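Local coordinates for proline iminopeptidase-related protein (Thermus thermophilus, PDB 2YYS), which is of unverified function but belongs to the S33 family of alpha/beta hydrolases and may act as a peptidase, at residues V223-R228 against I247-E252; D229-P234 against A253-W258. All blocks are in the same frame, centred on the assembly; numbering follows the deposited sequence.

Contact 1 of 2, residues V223-R228 against I247-E252; sequences VLVGER and IRVLPE
Val223 to Gly226 and Ile247 to Leu250 run side by side as neighbouring parallel strands. Four backbone hydrogen bonds join them and the turn beyond. Arg248 N gives to Val223 O at 2.9 Å. Val225 N gives to Arg248 O, and Leu250 N gives to Val225 O. Glu227 N closes the series on Leu250 O.

The tight part is the face that carries Val223, Val225, Ile247 and Val249. Ile247 holds CG1 anti to its backbone N (chi1 -176°). The chain is extended beyond CG1, and Ile247 CD1 lies 3.9 Å from Val223 CG1 and 4.0 Å from Val225 CG1. Helix 236-243 covers this face. On the other face Leu224 and Leu250 pack under helix 262-274.

The loose end lies past the strands, among exposed side chains. Val249 CG1 still touches Glu227 CB at 3.7 Å. Beyond it, Arg228 NH1 meets Glu252 OE1 at 2.9 Å in a salt bridge. The oxygen lies in the guanidinium plane. The carboxylate stands 86° from that plane and meets it with OE1, a single-oxygen contact and not a two-bond one. Glu227 OE1 lies 4.5 Å from Glu252 OE2. Arg228 probably balances the charge of Glu252, which may ease its nearness to Glu227.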
loop_
_atom_site.group_PDB
_atom_site.type_symbol
_atom_site.label_atom_id
_atom_site.label_comp_id
_atom_site.label_asym_id
_atom_site.label_seq_id
_atom_site.Cartn_x
_atom_site.Cartn_y
_atom_site.Cartn_z
ATOM N N VAL A 223 2.529 11.916 2.878
ATOM C CA VAL A 223 2.880 11.182 1.685
ATOM C C VAL A 223 4.403 11.108 1.602
ATOM O O VAL A 223 5.085 12.126 1.668
ATOM C CB VAL A 223 2.323 11.847 0.413
ATOM C CG1 VAL A 223 2.787 11.103 -0.820
ATOM C CG2 VAL A 223 0.788 11.910 0.460
ATOM N N LEU A 224 4.908 9.887 1.483
ATOM C CA LEU A 224 6.327 9.606 1.272
ATOM C C LEU A 224 6.445 8.813 -0.004
ATOM O O LEU A 224 5.754 7.810 -0.174
ATOM C CB LEU A 224 6.896 8.742 2.399
ATOM C CG LEU A 224 7.465 9.385 3.653
ATOM C CD1 LEU A 224 6.430 10.197 4.364
ATOM C CD2 LEU A 224 8.008 8.296 4.580
ATOM N N VAL A 225 7.331 9.236 -0.890
ATOM C CA VAL A 225 7.455 8.596 -2.189
ATOM C C VAL A 225 8.871 8.737 -2.742
ATOM O O VAL A 225 9.582 9.684 -2.433
ATOM C CB VAL A 225 6.407 9.191 -3.166
ATOM C CG1 VAL A 225 6.704 10.658 -3.460
ATOM C CG2 VAL A 225 6.314 8.381 -4.453
ATOM N N GLY A 226 9.274 7.790 -3.575
ATOM C CA GLY A 226 10.591 7.839 -4.190
ATOM C C GLY A 226 10.518 8.666 -5.452
ATOM O O GLY A 226 9.601 8.510 -6.243
ATOM N N GLU A 227 11.484 9.545 -5.646
ATOM C CA GLU A 227 11.564 10.346 -6.871
ATOM C C GLU A 227 11.593 9.516 -8.146
ATOM O O GLU A 227 11.103 9.951 -9.198
ATOM C CB GLU A 227 12.833 11.174 -6.809
ATOM C CG GLU A 227 13.061 12.122 -7.960
ATOM C CD GLU A 227 14.446 12.727 -7.842
ATOM O OE1 GLU A 227 15.453 11.966 -8.046
ATOM O OE2 GLU A 227 14.494 13.931 -7.471
ATOM N N ARG A 228 12.191 8.332 -8.046
ATOM C CA ARG A 228 12.326 7.414 -9.178
ATOM C C ARG A 228 11.370 6.224 -9.157
ATOM O O ARG A 228 11.582 5.228 -9.843
ATOM C CB ARG A 228 13.786 6.970 -9.282
ATOM C CG ARG A 228 14.705 8.172 -9.584
ATOM C CD ARG A 228 16.168 7.838 -9.846
ATOM N NE ARG A 228 16.359 6.996 -11.027
ATOM C CZ ARG A 228 17.539 6.501 -11.421
ATOM N NH1 ARG A 228 18.649 6.777 -10.738
ATOM N NH2 ARG A 228 17.612 5.723 -12.501
ATOM N N ILE A 247 4.319 16.214 1.642
ATOM C CA ILE A 247 4.928 15.185 0.819
ATOM C C ILE A 247 6.438 15.278 0.971
ATOM O O ILE A 247 6.989 16.375 1.024
ATOM C CB ILE A 247 4.509 15.318 -0.668
ATOM C CG1 ILE A 247 5.094 14.159 -1.473
ATOM C CG2 ILE A 247 4.893 16.715 -1.267
ATOM C CD1 ILE A 247 4.509 13.999 -2.847
ATOM N N ARG A 248 7.084 14.119 1.071
ATOM C CA ARG A 248 8.534 14.009 1.051
ATOM C C ARG A 248 8.897 13.081 -0.093
ATOM O O ARG A 248 8.430 11.945 -0.151
ATOM C CB ARG A 248 9.064 13.435 2.365
ATOM C CG ARG A 248 8.742 14.272 3.607
ATOM C CD ARG A 248 9.419 15.636 3.631
ATOM N NE ARG A 248 8.959 16.458 4.757
ATOM C CZ ARG A 248 8.058 17.449 4.694
ATOM N NH1 ARG A 248 7.452 17.775 3.553
ATOM N NH2 ARG A 248 7.748 18.113 5.802
ATOM N N VAL A 249 9.723 13.590 -0.999
ATOM C CA VAL A 249 10.182 12.883 -2.185
ATOM C C VAL A 249 11.662 12.529 -1.980
ATOM O O VAL A 249 12.497 13.412 -1.874
ATOM C CB VAL A 249 10.008 13.768 -3.441
ATOM C CG1 VAL A 249 10.343 13.000 -4.699
ATOM C CG2 VAL A 249 8.570 14.307 -3.524
ATOM N N LEU A 250 11.978 11.241 -1.901
ATOM C CA LEU A 250 13.337 10.803 -1.600
ATOM C C LEU A 250 14.108 10.657 -2.898
ATOM O O LEU A 250 13.702 9.892 -3.764
ATOM C CB LEU A 250 13.344 9.464 -0.848
ATOM C CG LEU A 250 12.480 9.356 0.414
ATOM C CD1 LEU A 250 12.823 8.103 1.215
ATOM C CD2 LEU A 250 12.612 10.589 1.283
ATOM N N PRO A 251 15.223 11.376 -3.037
ATOM C CA PRO A 251 16.067 11.241 -4.234
ATOM C C PRO A 251 16.529 9.807 -4.421
ATOM O O PRO A 251 16.750 9.093 -3.431
ATOM C CB PRO A 251 17.289 12.135 -3.942
ATOM C CG PRO A 251 16.931 12.989 -2.775
ATOM C CD PRO A 251 15.763 12.351 -2.067
ATOM N N GLU A 252 16.638 9.390 -5.675
ATOM C CA GLU A 252 17.241 8.106 -6.038
ATOM C C GLU A 252 16.527 6.894 -5.451
ATOM O O GLU A 252 17.144 5.848 -5.265
ATOM C CB GLU A 252 18.725 8.078 -5.620
ATOM C CG GLU A 252 19.567 9.222 -6.190
ATOM C CD GLU A 252 19.521 9.296 -7.711
ATOM O OE1 GLU A 252 19.367 8.241 -8.364
ATOM O OE2 GLU A 252 19.644 10.414 -8.261
#

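Contact 2 of 2, residues D229-P234 against A253-W258; sequences DGTSYP and AGHYLW
Asp229 reaches His255 with one carboxylate oxygen and Thr231 with the other. His255 ND1 donates to Asp229 OD2 at 2.8 Å, with an N-H...O angle of 163°. The oxygen lies in the ring plane, at the imidazole edge. The carboxylate is turned 63° from the ring, and OD2 accepts the bond on its syn side, somewhat out of the carboxylate plane. Asp229 has CG anti to its backbone N (chi1 -177°), which carries the carboxylate across to the histidine.

OD1 is held by its own loop. Thr231 OG1 donates to Asp229 OD1 at 2.6 Å, on the syn side. Thr231 N donates to Asp229 OD1 at 3.1 Å, from above the carboxylate plane, which closes an Asx turn. Together these bonds fix the rotation of the carboxylate. A water donates to OD2 and to Gly254 O, bridging the two loops. Asp229 CB packs on Gly254 C at 3.5 Å.

The pair occupies the places of the acid and histidine of an alpha/beta hydrolase triad; whether it is catalytic here is not established. Asp229 sits in the loop between strand 221-226 and helix 236-243. His255 follows strand 247-250, just ahead of helix 257-260. The Trp128 and His102 rings meet the His255 ring, and helix 163-171 touches both His255 and Thr231.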
loop_
_atom_site.group_PDB
_atom_site.type_symbol
_atom_site.label_atom_id
_atom_site.label_comp_id
_atom_site.label_asym_id
_atom_site.label_seq_id
_atom_site.Cartn_x
_atom_site.Cartn_y
_atom_site.Cartn_z
ATOM N N ASP A 229 10.299 6.345 -8.382
ATOM C CA ASP A 229 9.218 5.362 -8.381
ATOM C C ASP A 229 8.278 5.724 -9.523
ATOM O O ASP A 229 7.402 6.579 -9.374
ATOM C CB ASP A 229 8.498 5.394 -7.038
ATOM C CG ASP A 229 7.399 4.358 -6.921
ATOM O OD1 ASP A 229 7.144 3.624 -7.895
ATOM O OD2 ASP A 229 6.727 4.230 -5.879
ATOM N N GLY A 230 8.499 5.103 -10.679
ATOM C CA GLY A 230 7.663 5.322 -11.841
ATOM C C GLY A 230 6.233 4.796 -11.741
ATOM O O GLY A 230 5.459 5.030 -12.666
ATOM N N THR A 231 5.889 4.092 -10.657
ATOM C CA THR A 231 4.507 3.682 -10.393
ATOM C C THR A 231 3.708 4.668 -9.551
ATOM O O THR A 231 2.501 4.494 -9.395
ATOM C CB THR A 231 4.432 2.307 -9.690
ATOM O OG1 THR A 231 4.883 2.407 -8.332
ATOM C CG2 THR A 231 5.333 1.285 -10.338
ATOM N N SER A 232 4.365 5.686 -9.002
ATOM C CA SER A 232 3.729 6.618 -8.066
ATOM C C SER A 232 4.064 8.092 -8.313
ATOM O O SER A 232 3.193 8.932 -8.185
ATOM C CB SER A 232 4.138 6.274 -6.629
ATOM O OG SER A 232 3.395 7.027 -5.683
ATOM N N TYR A 233 5.328 8.393 -8.621
ATOM C CA TYR A 233 5.808 9.766 -8.795
ATOM C C TYR A 233 5.980 10.070 -10.283
ATOM O O TYR A 233 6.483 9.213 -11.022
ATOM C CB TYR A 233 7.145 9.980 -8.045
ATOM C CG TYR A 233 7.499 11.444 -7.915
ATOM C CD1 TYR A 233 6.896 12.233 -6.947
ATOM C CD2 TYR A 233 8.374 12.058 -8.808
ATOM C CE1 TYR A 233 7.162 13.590 -6.858
ATOM C CE2 TYR A 233 8.658 13.422 -8.714
ATOM C CZ TYR A 233 8.040 14.177 -7.739
ATOM O OH TYR A 233 8.284 15.520 -7.628
ATOM N N PRO A 234 5.626 11.269 -10.757
ATOM C CA PRO A 234 5.168 12.417 -9.960
ATOM C C PRO A 234 3.670 12.533 -9.638
ATOM O O PRO A 234 3.303 13.563 -9.079
ATOM C CB PRO A 234 5.569 13.614 -10.840
ATOM C CG PRO A 234 5.471 13.104 -12.248
ATOM C CD PRO A 234 5.744 11.618 -12.185
ATOM N N ALA A 253 15.237 7.026 -5.146
ATOM C CA ALA A 253 14.502 5.927 -4.531
ATOM C C ALA A 253 13.338 5.549 -5.420
ATOM O O ALA A 253 12.735 6.395 -6.090
ATOM C CB ALA A 253 14.031 6.308 -3.162
ATOM N N GLY A 254 13.057 4.257 -5.442
ATOM C CA GLY A 254 11.966 3.707 -6.217
ATOM C C GLY A 254 10.805 3.355 -5.307
ATOM O O GLY A 254 10.601 3.990 -4.272
ATOM N N HIS A 255 10.072 2.315 -5.688
ATOM C CA HIS A 255 8.836 1.910 -5.017
ATOM C C HIS A 255 9.069 1.340 -3.617
ATOM O O HIS A 255 8.297 1.622 -2.699
ATOM C CB HIS A 255 8.096 0.904 -5.903
ATOM C CG HIS A 255 6.677 0.655 -5.498
ATOM N ND1 HIS A 255 5.760 1.670 -5.316
ATOM C CD2 HIS A 255 6.016 -0.501 -5.245
ATOM C CE1 HIS A 255 4.598 1.146 -4.963
ATOM N NE2 HIS A 255 4.726 -0.168 -4.912
ATOM N N TYR A 256 10.126 0.542 -3.463
ATOM C CA TYR A 256 10.567 0.086 -2.151
ATOM C C TYR A 256 11.605 1.065 -1.650
ATOM O O TYR A 256 12.800 0.804 -1.597
ATOM C CB TYR A 256 11.059 -1.362 -2.212
ATOM C CG TYR A 256 9.933 -2.255 -2.631
ATOM C CD1 TYR A 256 9.043 -2.781 -1.700
ATOM C CD2 TYR A 256 9.696 -2.502 -3.962
ATOM C CE1 TYR A 256 7.969 -3.576 -2.105
ATOM C CE2 TYR A 256 8.639 -3.272 -4.372
ATOM C CZ TYR A 256 7.784 -3.815 -3.451
ATOM O OH TYR A 256 6.744 -4.583 -3.912
ATOM N N LEU A 257 11.107 2.224 -1.265
ATOM C CA LEU A 257 11.968 3.370 -1.076
ATOM C C LEU A 257 12.908 3.227 0.127
ATOM O O LEU A 257 13.996 3.811 0.131
ATOM C CB LEU A 257 11.150 4.673 -1.098
ATOM C CG LEU A 257 10.142 4.998 -0.001
ATOM C CD1 LEU A 257 9.653 6.422 -0.137
ATOM C CD2 LEU A 257 8.936 4.065 -0.058
ATOM N N TRP A 258 12.519 2.409 1.106
ATOM C CA TRP A 258 13.339 2.162 2.285
ATOM C C TRP A 258 14.556 1.267 1.971
ATOM O O TRP A 258 15.543 1.295 2.689
ATOM C CB TRP A 258 12.489 1.550 3.421
ATOM C CG TRP A 258 11.740 0.332 3.005
ATOM C CD1 TRP A 258 12.198 -0.950 3.032
ATOM C CD2 TRP A 258 10.412 0.274 2.465
ATOM N NE1 TRP A 258 11.236 -1.802 2.540
ATOM C CE2 TRP A 258 10.128 -1.078 2.195
ATOM C CE3 TRP A 258 9.425 1.225 2.194
ATOM C CZ2 TRP A 258 8.910 -1.496 1.649
ATOM C CZ3 TRP A 258 8.214 0.811 1.645
ATOM C CH2 TRP A 258 7.967 -0.535 1.382
HETATM O O HOH W 1 8.082 5.255 -3.737
#

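Overall arrangement
The centres of contacts 1 and 2 lie 7 Å apart, on the same side of the chain's centre. Their segments alternate along the chain: 223-228, 229-234, 247-252, 253-258. Contact 1 pairs the last two strands of the eight-stranded mixed sheet, within a beta-alpha-beta unit whose helix is 236-243. Contact 2 joins the loops that leave the C-terminal ends of those same strands. The two meet where Arg228 N probably hydrogen-bonds to Ala253 O. Strand pairing thus brings the Asp229 and His255 loops together, consistent with the alpha/beta hydrolase plan, in which active-site loops follow the sheet strands.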